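Long-range contacts in extracellular ligand-binding receptor (Desulfohalobium retbaense DSM 5692, PDB 5ERE), which probably senses small molecules outside the cell, binding ketoleucine in a periplasmic binding protein module and cytosine in a PAS-like sensor module: residues A[52-57]-A[80-85]; A[64-69]-A[86-91]; A[373-378]-A[453-458]; A[417-422]-A[441-446]. All blocks are in the same frame, centred on the assembly; numbering follows the deposited sequence.

Interaction 1: residues A[52-57]-A[80-85]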
loop_
_atom_site.group_PDB
_atom_site.type_symbol
_atom_site.label_atom_id
_atom_site.label_comp_id
_atom_site.label_asym_id
_atom_site.label_seq_id
_atom_site.Cartn_x
_atom_site.Cartn_y
_atom_site.Cartn_z
ATOM N N GLN A 52 -18.973 26.505 -12.671
ATOM C CA GLN A 52 -19.039 27.862 -13.203
ATOM C C GLN A 52 -17.681 28.375 -13.691
ATOM O O GLN A 52 -17.597 28.925 -14.788
ATOM C CB GLN A 52 -19.597 28.818 -12.144
ATOM C CG GLN A 52 -20.027 30.159 -12.692
ATOM C CD GLN A 52 -21.251 30.057 -13.566
ATOM O OE1 GLN A 52 -22.343 29.760 -13.081
ATOM N NE2 GLN A 52 -21.080 30.294 -14.866
ATOM N N ALA A 53 -16.621 28.208 -12.897
ATOM C CA ALA A 53 -15.270 28.591 -13.363
ATOM C C ALA A 53 -14.902 27.874 -14.663
ATOM O O ALA A 53 -14.406 28.491 -15.606
ATOM C CB ALA A 53 -14.210 28.305 -12.284
ATOM N N PHE A 54 -15.152 26.568 -14.723
ATOM C CA PHE A 54 -14.890 25.818 -15.944
ATOM C C PHE A 54 -15.672 26.369 -17.151
ATOM O O PHE A 54 -15.075 26.677 -18.192
ATOM C CB PHE A 54 -15.226 24.336 -15.749
ATOM C CG PHE A 54 -15.119 23.524 -17.011
ATOM C CD1 PHE A 54 -13.879 23.165 -17.518
ATOM C CD2 PHE A 54 -16.263 23.128 -17.700
ATOM C CE1 PHE A 54 -13.792 22.423 -18.688
ATOM C CE2 PHE A 54 -16.180 22.389 -18.860
ATOM C CZ PHE A 54 -14.949 22.033 -19.359
ATOM N N GLN A 55 -16.994 26.489 -17.015
ATOM C CA GLN A 55 -17.838 26.960 -18.117
ATOM C C GLN A 55 -17.401 28.357 -18.586
ATOM O O GLN A 55 -17.339 28.630 -19.792
ATOM C CB GLN A 55 -19.317 26.974 -17.701
ATOM C CG GLN A 55 -19.940 25.589 -17.412
ATOM C CD GLN A 55 -20.085 24.720 -18.662
ATOM O OE1 GLN A 55 -19.770 25.155 -19.773
ATOM N NE2 GLN A 55 -20.572 23.483 -18.481
ATOM N N ASP A 56 -17.087 29.228 -17.630
ATOM C CA ASP A 56 -16.618 30.577 -17.928
ATOM C C ASP A 56 -15.290 30.517 -18.660
ATOM O O ASP A 56 -15.054 31.222 -19.650
ATOM C CB ASP A 56 -16.473 31.400 -16.637
ATOM C CG ASP A 56 -17.822 31.791 -16.021
ATOM O OD1 ASP A 56 -18.841 31.782 -16.745
ATOM O OD2 ASP A 56 -17.865 32.121 -14.813
ATOM N N LEU A 57 -14.418 29.656 -18.165
ATOM C CA LEU A 57 -13.134 29.446 -18.793
ATOM C C LEU A 57 -13.282 28.991 -20.255
ATOM O O LEU A 57 -12.559 29.459 -21.123
ATOM C CB LEU A 57 -12.346 28.435 -17.968
ATOM C CG LEU A 57 -11.002 27.970 -18.486
ATOM C CD1 LEU A 57 -10.021 29.132 -18.559
ATOM C CD2 LEU A 57 -10.517 26.862 -17.552
ATOM N N PRO A 80 -16.669 14.886 -16.449
ATOM C CA PRO A 80 -17.590 14.591 -17.568
ATOM C C PRO A 80 -17.833 15.766 -18.510
ATOM O O PRO A 80 -18.131 15.557 -19.680
ATOM C CB PRO A 80 -18.891 14.210 -16.863
ATOM C CG PRO A 80 -18.797 14.864 -15.520
ATOM C CD PRO A 80 -17.343 14.794 -15.146
ATOM N N LEU A 81 -17.714 16.982 -17.994
ATOM C CA LEU A 81 -17.902 18.186 -18.787
ATOM C C LEU A 81 -16.746 18.399 -19.754
ATOM O O LEU A 81 -16.966 18.674 -20.926
ATOM C CB LEU A 81 -18.057 19.406 -17.869
ATOM C CG LEU A 81 -19.209 19.277 -16.873
ATOM C CD1 LEU A 81 -19.339 20.512 -15.959
ATOM C CD2 LEU A 81 -20.492 19.070 -17.615
ATOM N N ALA A 82 -15.517 18.275 -19.263
ATOM C CA ALA A 82 -14.360 18.385 -20.138
ATOM C C ALA A 82 -14.425 17.314 -21.214
ATOM O O ALA A 82 -14.068 17.568 -22.364
ATOM C CB ALA A 82 -13.072 18.264 -19.348
ATOM N N ALA A 83 -14.871 16.119 -20.836
ATOM C CA ALA A 83 -14.945 15.013 -21.781
ATOM C C ALA A 83 -15.898 15.358 -22.925
ATOM O O ALA A 83 -15.520 15.246 -24.079
ATOM C CB ALA A 83 -15.385 13.744 -21.089
ATOM N N GLU A 84 -17.108 15.802 -22.584
ATOM C CA GLU A 84 -18.139 16.180 -23.559
ATOM C C GLU A 84 -17.680 17.299 -24.496
ATOM O O GLU A 84 -18.017 17.294 -25.677
ATOM C CB GLU A 84 -19.428 16.596 -22.816
ATOM C CG GLU A 84 -20.384 17.550 -23.545
ATOM C CD GLU A 84 -21.048 16.936 -24.768
ATOM O OE1 GLU A 84 -20.780 15.755 -25.078
ATOM O OE2 GLU A 84 -21.850 17.637 -25.420
ATOM N N LYS A 85 -16.919 18.258 -23.978
ATOM C CA LYS A 85 -16.443 19.366 -24.806
ATOM C C LYS A 85 -15.102 19.054 -25.456
ATOM O O LYS A 85 -14.525 19.898 -26.141
ATOM C CB LYS A 85 -16.334 20.641 -23.974
ATOM C CG LYS A 85 -17.657 21.073 -23.365
ATOM C CD LYS A 85 -17.581 22.461 -22.748
ATOM C CE LYS A 85 -18.943 22.894 -22.200
ATOM N NZ LYS A 85 -19.919 23.185 -23.287
#

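Interaction 2: residues A[64-69]-A[86-91]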
loop_
_atom_site.group_PDB
_atom_site.type_symbol
_atom_site.label_atom_id
_atom_site.label_comp_id
_atom_site.label_asym_id
_atom_site.label_seq_id
_atom_site.Cartn_x
_atom_site.Cartn_y
_atom_site.Cartn_z
ATOM N N LEU A 64 -7.756 27.004 -25.894
ATOM C CA LEU A 64 -7.609 26.260 -24.655
ATOM C C LEU A 64 -7.095 24.822 -24.844
ATOM O O LEU A 64 -7.841 23.928 -25.241
ATOM C CB LEU A 64 -8.953 26.255 -23.930
ATOM C CG LEU A 64 -8.933 25.704 -22.517
ATOM C CD1 LEU A 64 -8.012 26.565 -21.643
ATOM C CD2 LEU A 64 -10.327 25.663 -21.930
ATOM N N ALA A 65 -5.819 24.607 -24.509
ATOM C CA ALA A 65 -5.163 23.308 -24.663
ATOM C C ALA A 65 -5.552 22.290 -23.576
ATOM O O ALA A 65 -5.559 21.075 -23.823
ATOM C CB ALA A 65 -3.663 23.503 -24.663
ATOM N N ALA A 66 -5.843 22.790 -22.370
ATOM C CA ALA A 66 -6.172 21.945 -21.230
ATOM C C ALA A 66 -6.782 22.720 -20.075
ATOM O O ALA A 66 -6.645 23.939 -19.970
ATOM C CB ALA A 66 -4.962 21.234 -20.711
ATOM N N VAL A 67 -7.405 21.962 -19.187
ATOM C CA VAL A 67 -7.949 22.483 -17.930
ATOM C C VAL A 67 -7.424 21.637 -16.815
ATOM O O VAL A 67 -7.545 20.425 -16.849
ATOM C CB VAL A 67 -9.496 22.461 -17.906
ATOM C CG1 VAL A 67 -10.029 22.999 -16.551
ATOM C CG2 VAL A 67 -10.003 23.312 -18.980
ATOM N N VAL A 68 -6.814 22.295 -15.833
ATOM C CA VAL A 68 -6.352 21.656 -14.630
ATOM C C VAL A 68 -7.294 22.085 -13.498
ATOM O O VAL A 68 -7.622 23.263 -13.391
ATOM C CB VAL A 68 -4.898 22.064 -14.326
ATOM C CG1 VAL A 68 -4.378 21.344 -13.124
ATOM C CG2 VAL A 68 -4.024 21.727 -15.580
ATOM N N SER A 69 -7.739 21.137 -12.693
ATOM C CA SER A 69 -8.543 21.473 -11.524
ATOM C C SER A 69 -7.971 20.877 -10.270
ATOM O O SER A 69 -7.588 19.720 -10.259
ATOM C CB SER A 69 -9.982 20.994 -11.718
ATOM O OG SER A 69 -10.023 19.591 -11.844
ATOM N N ASP A 86 -14.625 17.836 -25.226
ATOM C CA ASP A 86 -13.333 17.366 -25.721
ATOM C C ASP A 86 -12.178 18.322 -25.399
ATOM O O ASP A 86 -11.442 18.775 -26.284
ATOM C CB ASP A 86 -13.422 17.111 -27.226
ATOM C CG ASP A 86 -12.521 15.971 -27.675
ATOM O OD1 ASP A 86 -12.340 14.992 -26.899
ATOM O OD2 ASP A 86 -11.992 16.058 -28.806
ATOM N N ILE A 87 -12.046 18.616 -24.108
ATOM C CA ILE A 87 -10.941 19.393 -23.565
ATOM C C ILE A 87 -10.095 18.519 -22.647
ATOM O O ILE A 87 -10.621 17.846 -21.755
ATOM C CB ILE A 87 -11.423 20.602 -22.747
ATOM C CG1 ILE A 87 -12.441 21.432 -23.529
ATOM C CG2 ILE A 87 -10.231 21.457 -22.323
ATOM C CD1 ILE A 87 -11.868 22.131 -24.748
ATOM N N PHE A 88 -8.786 18.537 -22.851
ATOM C CA PHE A 88 -7.926 17.732 -22.037
ATOM C C PHE A 88 -7.992 18.224 -20.558
ATOM O O PHE A 88 -8.076 19.430 -20.264
ATOM C CB PHE A 88 -6.495 17.755 -22.566
ATOM C CG PHE A 88 -5.543 16.964 -21.733
ATOM C CD1 PHE A 88 -5.680 15.592 -21.617
ATOM C CD2 PHE A 88 -4.532 17.595 -21.034
ATOM C CE1 PHE A 88 -4.814 14.861 -20.820
ATOM C CE2 PHE A 88 -3.660 16.870 -20.228
ATOM C CZ PHE A 88 -3.799 15.506 -20.134
ATOM N N HIS A 89 -8.027 17.263 -19.660
ATOM C CA HIS A 89 -8.293 17.544 -18.257
ATOM C C HIS A 89 -7.265 16.871 -17.379
ATOM O O HIS A 89 -6.989 15.684 -17.527
ATOM C CB HIS A 89 -9.715 17.086 -17.870
ATOM C CG HIS A 89 -10.065 17.381 -16.441
ATOM N ND1 HIS A 89 -10.751 16.481 -15.647
ATOM C CD2 HIS A 89 -9.823 18.464 -15.661
ATOM C CE1 HIS A 89 -10.899 16.992 -14.433
ATOM N NE2 HIS A 89 -10.358 18.195 -14.417
ATOM N N VAL A 90 -6.695 17.644 -16.461
ATOM C CA VAL A 90 -5.785 17.107 -15.469
ATOM C C VAL A 90 -6.349 17.399 -14.059
ATOM O O VAL A 90 -6.782 18.500 -13.784
ATOM C CB VAL A 90 -4.369 17.697 -15.568
ATOM C CG1 VAL A 90 -3.483 17.052 -14.541
ATOM C CG2 VAL A 90 -3.809 17.460 -16.987
ATOM N N ALA A 91 -6.366 16.392 -13.204
ATOM C CA ALA A 91 -6.794 16.569 -11.802
ATOM C C ALA A 91 -5.580 16.501 -10.897
ATOM O O ALA A 91 -4.809 15.529 -10.933
ATOM C CB ALA A 91 -7.782 15.530 -11.426
HETATM O O HOH W 1 -7.533 19.827 -25.038
#

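Interaction 3: residues A[373-378]-A[453-458]. With CYT (6-aminopyrimidin-2(1H)-one), chain C.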
loop_
_atom_site.group_PDB
_atom_site.type_symbol
_atom_site.label_atom_id
_atom_site.label_comp_id
_atom_site.label_asym_id
_atom_site.label_seq_id
_atom_site.Cartn_x
_atom_site.Cartn_y
_atom_site.Cartn_z
ATOM N N ASN A 373 -8.442 -28.503 0.348
ATOM C CA ASN A 373 -9.388 -27.397 0.465
ATOM C C ASN A 373 -9.128 -26.537 1.718
ATOM O O ASN A 373 -9.417 -25.343 1.718
ATOM C CB ASN A 373 -10.838 -27.917 0.515
ATOM C CG ASN A 373 -11.414 -28.214 -0.845
ATOM O OD1 ASN A 373 -10.731 -28.132 -1.870
ATOM N ND2 ASN A 373 -12.678 -28.596 -0.864
ATOM N N GLU A 374 -8.605 -27.166 2.767
ATOM C CA GLU A 374 -8.261 -26.490 4.033
ATOM C C GLU A 374 -6.991 -25.651 3.930
ATOM O O GLU A 374 -6.681 -24.866 4.820
ATOM C CB GLU A 374 -8.082 -27.523 5.151
ATOM C CG GLU A 374 -9.464 -28.047 5.687
ATOM C CD GLU A 374 -9.349 -29.226 6.652
ATOM O OE1 GLU A 374 -8.332 -29.968 6.623
ATOM O OE2 GLU A 374 -10.293 -29.407 7.449
ATOM N N ASN A 375 -6.259 -25.815 2.839
ATOM C CA ASN A 375 -4.964 -25.126 2.685
ATOM C C ASN A 375 -4.922 -24.284 1.426
ATOM O O ASN A 375 -4.575 -24.746 0.343
ATOM C CB ASN A 375 -3.840 -26.158 2.723
ATOM C CG ASN A 375 -3.547 -26.611 4.147
ATOM O OD1 ASN A 375 -3.009 -25.838 4.920
ATOM N ND2 ASN A 375 -3.967 -27.826 4.519
ATOM N N GLN A 376 -5.264 -23.019 1.571
ATOM C CA GLN A 376 -5.369 -22.205 0.394
ATOM C C GLN A 376 -4.002 -21.955 -0.259
ATOM O O GLN A 376 -3.983 -21.599 -1.415
ATOM C CB GLN A 376 -6.064 -20.882 0.712
ATOM C CG GLN A 376 -5.191 -19.800 1.234
ATOM C CD GLN A 376 -5.985 -18.563 1.627
ATOM O OE1 GLN A 376 -6.487 -18.461 2.744
ATOM N NE2 GLN A 376 -6.107 -17.629 0.702
ATOM N N TYR A 377 -2.890 -22.158 0.458
ATOM C CA TYR A 377 -1.531 -21.978 -0.127
ATOM C C TYR A 377 -0.893 -23.282 -0.576
ATOM O O TYR A 377 0.295 -23.317 -0.919
ATOM C CB TYR A 377 -0.590 -21.257 0.877
ATOM C CG TYR A 377 -1.061 -19.854 1.128
ATOM C CD1 TYR A 377 -0.897 -18.862 0.157
ATOM C CD2 TYR A 377 -1.770 -19.541 2.292
ATOM C CE1 TYR A 377 -1.362 -17.573 0.362
ATOM C CE2 TYR A 377 -2.233 -18.254 2.515
ATOM C CZ TYR A 377 -2.022 -17.277 1.561
ATOM O OH TYR A 377 -2.504 -16.018 1.797
ATOM N N ALA A 378 -1.694 -24.351 -0.615
ATOM C CA ALA A 378 -1.236 -25.645 -1.131
ATOM C C ALA A 378 -1.233 -25.696 -2.648
ATOM O O ALA A 378 -2.083 -25.135 -3.314
ATOM C CB ALA A 378 -2.108 -26.776 -0.589
ATOM N N VAL A 453 1.969 -37.750 5.779
ATOM C CA VAL A 453 1.058 -36.949 5.002
ATOM C C VAL A 453 1.634 -35.553 4.873
ATOM O O VAL A 453 2.216 -35.002 5.830
ATOM C CB VAL A 453 -0.372 -36.957 5.638
ATOM C CG1 VAL A 453 -0.357 -36.411 7.060
ATOM C CG2 VAL A 453 -1.364 -36.185 4.785
ATOM N N SER A 454 1.499 -35.006 3.662
ATOM C CA SER A 454 2.177 -33.770 3.213
ATOM C C SER A 454 1.270 -32.665 2.638
ATOM O O SER A 454 0.264 -32.952 1.978
ATOM C CB SER A 454 3.201 -34.144 2.148
ATOM O OG SER A 454 3.567 -33.044 1.322
ATOM N N VAL A 455 1.605 -31.409 2.931
ATOM C CA VAL A 455 1.136 -30.265 2.138
ATOM C C VAL A 455 2.366 -29.659 1.505
ATOM O O VAL A 455 3.284 -29.294 2.214
ATOM C CB VAL A 455 0.407 -29.174 2.960
ATOM C CG1 VAL A 455 0.113 -27.939 2.105
ATOM C CG2 VAL A 455 -0.924 -29.714 3.503
ATOM N N LEU A 456 2.358 -29.590 0.176
ATOM C CA LEU A 456 3.359 -28.872 -0.585
ATOM C C LEU A 456 2.814 -27.478 -0.938
ATOM O O LEU A 456 1.726 -27.340 -1.502
ATOM C CB LEU A 456 3.725 -29.679 -1.849
ATOM C CG LEU A 456 4.491 -28.937 -2.935
ATOM C CD1 LEU A 456 5.852 -28.510 -2.448
ATOM C CD2 LEU A 456 4.625 -29.819 -4.207
ATOM N N THR A 457 3.557 -26.430 -0.602
ATOM C CA THR A 457 3.073 -25.063 -0.849
ATOM C C THR A 457 3.258 -24.663 -2.337
ATOM O O THR A 457 4.037 -25.261 -3.043
ATOM C CB THR A 457 3.781 -24.031 0.054
ATOM O OG1 THR A 457 5.186 -24.135 -0.150
ATOM C CG2 THR A 457 3.481 -24.279 1.525
ATOM N N GLN A 458 2.506 -23.660 -2.773
ATOM C CA GLN A 458 2.576 -23.075 -4.113
ATOM C C GLN A 458 3.973 -22.548 -4.424
ATOM O O GLN A 458 4.663 -22.190 -3.493
ATOM C CB GLN A 458 1.602 -21.908 -4.210
ATOM C CG GLN A 458 0.111 -22.279 -4.195
ATOM C CD GLN A 458 -0.427 -22.629 -5.580
ATOM O OE1 GLN A 458 0.043 -22.098 -6.590
ATOM N NE2 GLN A 458 -1.430 -23.515 -5.634
HETATM N N3 CYT C . 6.366 -33.540 -3.633
HETATM C C4 CYT C . 5.438 -33.597 -2.679
HETATM N N1 CYT C . 8.040 -34.061 -2.020
HETATM C C2 CYT C . 7.680 -33.766 -3.341
HETATM O O2 CYT C . 8.571 -33.681 -4.216
HETATM N N4 CYT C . 4.143 -33.374 -3.043
HETATM C C5 CYT C . 5.783 -33.899 -1.316
HETATM C C6 CYT C . 7.078 -34.121 -1.032
#

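Interaction 4: residues A[417-422]-A[441-446]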
loop_
_atom_site.group_PDB
_atom_site.type_symbol
_atom_site.label_atom_id
_atom_site.label_comp_id
_atom_site.label_asym_id
_atom_site.label_seq_id
_atom_site.Cartn_x
_atom_site.Cartn_y
_atom_site.Cartn_z
ATOM N N GLU A 417 13.839 -40.665 10.265
ATOM C CA GLU A 417 14.757 -40.835 11.381
ATOM C C GLU A 417 14.233 -40.303 12.717
ATOM O O GLU A 417 14.807 -40.626 13.747
ATOM C CB GLU A 417 16.083 -40.154 11.046
ATOM C CG GLU A 417 16.867 -40.823 9.937
ATOM C CD GLU A 417 17.173 -42.273 10.249
ATOM O OE1 GLU A 417 17.764 -42.528 11.318
ATOM O OE2 GLU A 417 16.816 -43.155 9.436
ATOM N N THR A 418 13.163 -39.497 12.709
ATOM C CA THR A 418 12.634 -38.907 13.954
ATOM C C THR A 418 11.212 -39.382 14.260
ATOM O O THR A 418 10.775 -39.378 15.404
ATOM C CB THR A 418 12.649 -37.330 13.911
ATOM O OG1 THR A 418 11.792 -36.836 12.861
ATOM C CG2 THR A 418 14.091 -36.792 13.714
ATOM N N HIS A 419 10.510 -39.818 13.227
ATOM C CA HIS A 419 9.063 -40.046 13.270
ATOM C C HIS A 419 8.373 -38.862 13.960
ATOM O O HIS A 419 7.452 -39.027 14.761
ATOM C CB HIS A 419 8.730 -41.378 13.963
ATOM C CG HIS A 419 9.168 -42.598 13.199
ATOM N ND1 HIS A 419 8.958 -43.881 13.664
ATOM C CD2 HIS A 419 9.809 -42.733 12.012
ATOM C CE1 HIS A 419 9.442 -44.752 12.792
ATOM N NE2 HIS A 419 9.969 -44.081 11.784
ATOM N N GLN A 420 8.863 -37.665 13.649
ATOM C CA GLN A 420 8.220 -36.426 14.035
ATOM C C GLN A 420 8.019 -35.527 12.828
ATOM O O GLN A 420 8.732 -35.664 11.843
ATOM C CB GLN A 420 9.063 -35.713 15.096
ATOM C CG GLN A 420 8.927 -36.361 16.462
ATOM C CD GLN A 420 9.931 -35.831 17.436
ATOM O OE1 GLN A 420 11.064 -35.506 17.070
ATOM N NE2 GLN A 420 9.521 -35.711 18.682
ATOM N N PRO A 421 7.074 -34.573 12.927
ATOM C CA PRO A 421 6.779 -33.660 11.820
ATOM C C PRO A 421 8.005 -32.909 11.340
ATOM O O PRO A 421 8.911 -32.651 12.118
ATOM C CB PRO A 421 5.787 -32.669 12.414
ATOM C CG PRO A 421 5.258 -33.318 13.649
ATOM C CD PRO A 421 6.328 -34.224 14.150
ATOM N N VAL A 422 7.997 -32.527 10.077
ATOM C CA VAL A 422 9.090 -31.734 9.499
ATOM C C VAL A 422 8.530 -30.636 8.590
ATOM O O VAL A 422 7.399 -30.734 8.061
ATOM C CB VAL A 422 10.067 -32.626 8.714
ATOM C CG1 VAL A 422 10.754 -33.628 9.644
ATOM C CG2 VAL A 422 9.347 -33.384 7.561
ATOM N N PRO A 441 4.078 -37.402 10.408
ATOM C CA PRO A 441 4.046 -38.861 10.375
ATOM C C PRO A 441 2.667 -39.400 10.695
ATOM O O PRO A 441 1.869 -38.767 11.406
ATOM C CB PRO A 441 5.045 -39.263 11.466
ATOM C CG PRO A 441 4.972 -38.141 12.455
ATOM C CD PRO A 441 4.735 -36.897 11.637
ATOM N N VAL A 442 2.421 -40.583 10.167
ATOM C CA VAL A 442 1.184 -41.305 10.400
ATOM C C VAL A 442 1.431 -42.640 11.070
ATOM O O VAL A 442 2.281 -43.405 10.639
ATOM C CB VAL A 442 0.423 -41.565 9.087
ATOM C CG1 VAL A 442 -0.874 -42.326 9.371
ATOM C CG2 VAL A 442 0.160 -40.255 8.349
ATOM N N PHE A 443 0.621 -42.943 12.086
ATOM C CA PHE A 443 0.732 -44.205 12.813
ATOM C C PHE A 443 -0.601 -44.954 12.787
ATOM O O PHE A 443 -1.662 -44.337 12.935
ATOM C CB PHE A 443 1.173 -43.966 14.268
ATOM C CG PHE A 443 2.394 -43.093 14.398
ATOM C CD1 PHE A 443 2.275 -41.718 14.410
ATOM C CD2 PHE A 443 3.652 -43.652 14.485
ATOM C CE1 PHE A 443 3.399 -40.920 14.504
ATOM C CE2 PHE A 443 4.761 -42.870 14.589
ATOM C CZ PHE A 443 4.635 -41.499 14.601
ATOM N N ASP A 444 -0.554 -46.274 12.617
ATOM C CA ASP A 444 -1.794 -47.076 12.602
ATOM C C ASP A 444 -2.404 -47.166 14.005
ATOM O O ASP A 444 -1.900 -46.554 14.962
ATOM C CB ASP A 444 -1.538 -48.481 12.036
ATOM C CG ASP A 444 -0.531 -49.297 12.860
ATOM O OD1 ASP A 444 -0.427 -49.132 14.099
ATOM O OD2 ASP A 444 0.164 -50.132 12.252
ATOM N N GLN A 445 -3.474 -47.941 14.123
ATOM C CA GLN A 445 -4.223 -48.064 15.373
ATOM C C GLN A 445 -3.357 -48.613 16.523
ATOM O O GLN A 445 -3.571 -48.272 17.690
ATOM C CB GLN A 445 -5.454 -48.954 15.148
ATOM N N ASP A 446 -2.361 -49.427 16.188
ATOM C CA ASP A 446 -1.489 -50.035 17.193
ATOM C C ASP A 446 -0.199 -49.251 17.471
ATOM O O ASP A 446 0.672 -49.732 18.200
ATOM C CB ASP A 446 -1.123 -51.452 16.759
ATOM C CG ASP A 446 -2.336 -52.351 16.638
ATOM O OD1 ASP A 446 -3.262 -52.231 17.472
ATOM O OD2 ASP A 446 -2.366 -53.174 15.699
#

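Interaction 1: residues A[52-57]-A[80-85]
The ring of F54 reaches across from helix 47-60 and lies against the backbone and CB of L81 and A82 on helix 72-84. Its CE2 comes within 3.7 Å of L81 CB. Its CZ stands 3.8 Å from A82 CA. CG of F54 is anti to the backbone N (chi1 174°), which carries the ring out from its own helix toward the other one. The ring is turned obliquely to L81 CB and A82 CA. K85 adds its aliphatic chain beside the same ring, with CD 4.1 Å from F54 CE2. Farther out, Q55 crosses K85 at about a right angle, and Q55 OE1 lies 3.4 Å from K85 CE. This is a touch on a methylene; no hydrogen bond joins the two segments. The Q55 chain bends at chi2 (-68°) and crosses L81 at about a right angle, NE2 to CD1 at 4.1 Å. The two helical segments are nearly parallel, at 19°, with axes 11.4 Å apart, and the F54 ring spans much of the gap. Both helices belong to the periplasmic binding protein region. F54, A53 and L57 also touch I7 of strand 3-8, and L57 reaches V39 of strand 37-42.

Interaction 2: residues A[64-69]-A[86-91]
The ring of H89 lies across the strand pair and turns its edge to S69 and to the V67 carbonyl. Strands 64-70 and 88-92 are the parallel strands of a beta-alpha-beta unit, joined through helix 72-84, in a domain of the periplasmic binding protein fold. With chi1 at -178°, H89 sends its ring away from its own backbone N, and the ring leans toward the neighbouring strand. H89 CD2 comes 3.2 Å from V67 O, near the ring plane. S69 OG bonds S75 of the connecting helix as well as the H89 ring, and H89 ND1 bonds T105, so the imidazole is held at both nitrogens. A leucine in place of H89 would probably leave S69 OG with S75 alone of these two partners and cost T105 its bond to the ring. I87 and V67 cross obliquely, CG2 to CG2 at 3.8 Å. On the other face V68 and V90 lie side by side, pointing the same way. There A66 CB sits at the edge of the F88 ring, 3.7 Å from CD2. That face is covered by L262 and L266 of helix 254-271. V67 N bonds F88 O, V90 N bonds V67 O, and S69 N bonds V90 O. A water bridges A65 O and F88 N. At the other end of the segments, S69 OG and H89 NE2 share a hydrogen bond of 2.9 Å.

Interaction 3: residues A[373-378]-A[453-458]
Two hydrogen bonds join Q458 to the turn that follows helix 362-374. The backbone bond runs from Q458 N to Y377 O, at 2.9 Å. In the second, Q458 NE2 donates to A378 O, at 2.9 Å, and the N-H points fairly straight at the oxygen (162°). NE2 approaches from above the carbonyl plane, while the oxygen lies close to the plane of the Q458 amide. A bend at chi2 (-86°) folds the Q458 chain back over this carbonyl. Weaker CA-H...O contacts accompany them: T457 CA to Y377 O, and A378 CA to L456 O. A378 and T457 form an antiparallel, non-hydrogen-bonded pair. Van der Waals contacts centre on V455. Its CG1 meets A378 CB at 3.7 Å, and its CG2 methyl lies against the amide of N375, 3.7 Å from ND2. The N375 amide is held by S346 and the L371 carbonyl. Toward the bound cytosine, L456 CD2 lies 3.8 Å from its N4, and S454 OG, bonded to D437, is near its C5. Strand 449-457 lines the pocket with L456 and S454, while V455 packs on V347 of helix 324-357 and L371 of helix 362-374. Strands 378-385 and 434-443 flank it in the antiparallel sheet of the sensor domain.

Interaction 4: residues A[417-422]-A[441-446]
The turn that leaves helix 410-418 packs here on the end of strand 434-443, in the antiparallel sheet of the PAS-like sensor domain. At H419 the chain breaks from the helix with a positive phi. An ST turn begins at T418, at the helix end: T418 OG1 accepts a bond from Q420 N at 3.1 Å. P441 faces this turn and is the main point of contact. Its CG lies 3.5 Å from H419 O, and its CD lies 3.5 Å from P421 N. The two proline rings meet at a slant, CD to CD at 4.0 Å. An alanine at P441 is likely to open a gap against the turn, since CG and CD would be gone. No hydrogen bond crosses between the segments; the hold is by van der Waals contact. The H419 ring stacks on that of F449 in the next strand, and F443 CE2 lies obliquely to it. P441 and F443 both touch F449 as well. F443 sets CG opposite its carbonyl carbon (chi1 -51°), which swings the ring end back toward the turn. F443 CZ then reaches H419 CB at 4.1 Å, and the ring presents its edge to H419 O.

From the N terminus, helix 47-60 opens interaction 1 and strand 64-70 opens interaction 2. Helix 72-84 then closes the first, and strand 88-92 closes the second, so the two cross along the chain. They touch: L57 and F54 pack on V67, and A82 O probably bonds I87 N. Interaction 2 pairs neighbouring strands of the parallel sheet, and interaction 1 joins two helices packed on it. Interaction 3 opens later, at residues 373-378. Interaction 4 opens and closes before 453-458 completes interaction 3. Both reach one antiparallel sheet through neighbouring strands, where V442 packs on V453. The two pairs lie on opposite sides of the chain's centre, with centres 52 Å or more apart.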